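Long-range contact in fiber protein (Human adenovirus 14, PDB 3F0Y), which forms the trimeric knob at the tip of the viral fibre, which probably attaches the virus to cell-surface receptors: residues I14-T19 with T44-G49. Sequence-based numbering, arbitrary orientation.
Sequences INTLWT and TLVKTG
L17 and L45 form the hydrogen-bonded pair of a short antiparallel bridge: L17 N donates to L45 O at 2.8 Å, and L45 N returns a bond to L17 O. Two residues further along, K47 N donates to N15 O (2.8 Å), tying the 3-10 turn to the strand.

The extended chain of K47 carries its ammonium group to three acceptors: S117 OG, N114 O and a water that in turn donates to I14 O. T16 and T44, beta-branched and suited to strands, meet through their methyls, CG2 to CG2 at 3.8 Å. The T16 methyl also lies over one face of the W18 indole, while T44 OG1 sits at the ring edge, 3.5 Å from W18 CE3, buried without a hydrogen-bond partner. W18 NE1 is satisfied by N106 O, and T16 OG1 by A50 N of the second subunit. L17 and L45 share the other face, where apolar side chains suit packing on L99 and F118, and on V52 and A54, respectively.

Within this chain strand 16-18 is the outermost of a four-stranded antiparallel sheet, beside 39-48, which pairs in turn with 51-60; T16, W18 and V46, the last on T48, pack against the second subunit.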
loop_
_atom_site.group_PDB
_atom_site.type_symbol
_atom_site.label_atom_id
_atom_site.label_comp_id
_atom_site.label_asym_id
_atom_site.label_seq_id
_atom_site.Cartn_x
_atom_site.Cartn_y
_atom_site.Cartn_z
ATOM N N ILE A 14 4.851 19.861 -7.645
ATOM C CA ILE A 14 3.805 20.382 -6.753
ATOM C C ILE A 14 2.758 19.342 -6.324
ATOM O O ILE A 14 1.905 19.644 -5.491
ATOM C CB ILE A 14 3.084 21.627 -7.341
ATOM C CG1 ILE A 14 2.344 21.293 -8.642
ATOM C CG2 ILE A 14 4.082 22.756 -7.561
ATOM C CD1 ILE A 14 1.137 22.173 -8.900
ATOM N N ASN A 15 2.816 18.135 -6.888
ATOM C CA ASN A 15 1.959 17.032 -6.436
ATOM C C ASN A 15 2.504 16.352 -5.180
ATOM O O ASN A 15 1.836 15.497 -4.602
ATOM C CB ASN A 15 1.774 15.981 -7.540
ATOM C CG ASN A 15 0.878 16.462 -8.666
ATOM O OD1 ASN A 15 -0.157 17.088 -8.432
ATOM N ND2 ASN A 15 1.267 16.157 -9.898
ATOM N N THR A 16 3.718 16.728 -4.779
ATOM C CA THR A 16 4.346 16.220 -3.567
ATOM C C THR A 16 4.483 17.336 -2.536
ATOM O O THR A 16 4.871 18.453 -2.870
ATOM C CB THR A 16 5.749 15.656 -3.865
ATOM O OG1 THR A 16 5.628 14.478 -4.669
ATOM C CG2 THR A 16 6.490 15.313 -2.578
ATOM N N LEU A 17 4.136 17.023 -1.290
ATOM C CA LEU A 17 4.411 17.886 -0.149
ATOM C C LEU A 17 5.187 17.029 0.838
ATOM O O LEU A 17 4.657 16.041 1.344
ATOM C CB LEU A 17 3.102 18.379 0.473
ATOM C CG LEU A 17 3.201 19.389 1.616
ATOM C CD1 LEU A 17 3.905 20.659 1.161
ATOM C CD2 LEU A 17 1.813 19.707 2.160
ATOM N N TRP A 18 6.445 17.381 1.096
ATOM C CA TRP A 18 7.313 16.505 1.882
ATOM C C TRP A 18 8.352 17.234 2.733
ATOM O O TRP A 18 8.461 18.459 2.690
ATOM C CB TRP A 18 7.973 15.460 0.961
ATOM C CG TRP A 18 9.091 15.952 0.081
ATOM C CD1 TRP A 18 9.403 17.244 -0.224
ATOM C CD2 TRP A 18 10.031 15.136 -0.631
ATOM N NE1 TRP A 18 10.487 17.286 -1.062
ATOM C CE2 TRP A 18 10.890 16.006 -1.336
ATOM C CE3 TRP A 18 10.232 13.755 -0.737
ATOM C CZ2 TRP A 18 11.934 15.540 -2.138
ATOM C CZ3 TRP A 18 11.270 13.292 -1.533
ATOM C CH2 TRP A 18 12.108 14.185 -2.224
ATOM N N THR A 19 9.099 16.452 3.507
ATOM C CA THR A 19 10.151 16.957 4.388
ATOM C C THR A 19 11.509 17.030 3.695
ATOM O O THR A 19 12.458 17.594 4.242
ATOM C CB THR A 19 10.329 16.017 5.591
ATOM O OG1 THR A 19 10.594 14.692 5.113
ATOM C CG2 THR A 19 9.083 16.006 6.459
ATOM N N THR A 44 6.335 12.100 3.215
ATOM C CA THR A 44 6.055 12.447 1.828
ATOM C C THR A 44 4.568 12.257 1.563
ATOM O O THR A 44 4.042 11.148 1.701
ATOM C CB THR A 44 6.872 11.570 0.858
ATOM O OG1 THR A 44 8.260 11.635 1.210
ATOM C CG2 THR A 44 6.685 12.033 -0.583
ATOM N N LEU A 45 3.898 13.347 1.203
ATOM C CA LEU A 45 2.485 13.318 0.844
ATOM C C LEU A 45 2.373 13.550 -0.654
ATOM O O LEU A 45 2.776 14.603 -1.148
ATOM C CB LEU A 45 1.718 14.410 1.593
ATOM C CG LEU A 45 1.850 14.420 3.117
ATOM C CD1 LEU A 45 1.182 15.656 3.689
ATOM C CD2 LEU A 45 1.258 13.151 3.725
ATOM N N VAL A 46 1.837 12.568 -1.372
ATOM C CA VAL A 46 1.667 12.679 -2.816
ATOM C C VAL A 46 0.190 12.658 -3.185
ATOM O O VAL A 46 -0.557 11.786 -2.743
ATOM C CB VAL A 46 2.391 11.547 -3.558
ATOM C CG1 VAL A 46 2.211 11.702 -5.065
ATOM C CG2 VAL A 46 3.868 11.535 -3.191
ATOM N N LYS A 47 -0.220 13.627 -3.999
ATOM C CA LYS A 47 -1.590 13.688 -4.503
ATOM C C LYS A 47 -1.810 12.608 -5.550
ATOM O O LYS A 47 -1.144 12.597 -6.584
ATOM C CB LYS A 47 -1.884 15.061 -5.105
ATOM C CG LYS A 47 -2.131 16.127 -4.059
ATOM C CD LYS A 47 -2.194 17.505 -4.675
ATOM C CE LYS A 47 -2.741 18.498 -3.683
ATOM N NZ LYS A 47 -2.647 19.897 -4.176
ATOM N N THR A 48 -2.744 11.703 -5.268
ATOM C CA THR A 48 -3.048 10.583 -6.154
ATOM C C THR A 48 -4.560 10.479 -6.350
ATOM O O THR A 48 -5.246 9.742 -5.637
ATOM C CB THR A 48 -2.491 9.260 -5.588
ATOM O OG1 THR A 48 -3.019 9.035 -4.276
ATOM C CG2 THR A 48 -0.973 9.310 -5.508
ATOM N N GLY A 49 -5.071 11.231 -7.324
ATOM C CA GLY A 49 -6.508 11.314 -7.566
ATOM C C GLY A 49 -7.227 11.917 -6.374
ATOM O O GLY A 49 -6.818 12.955 -5.859
HETATM O O HOH W 1 -0.289 21.185 -5.196
#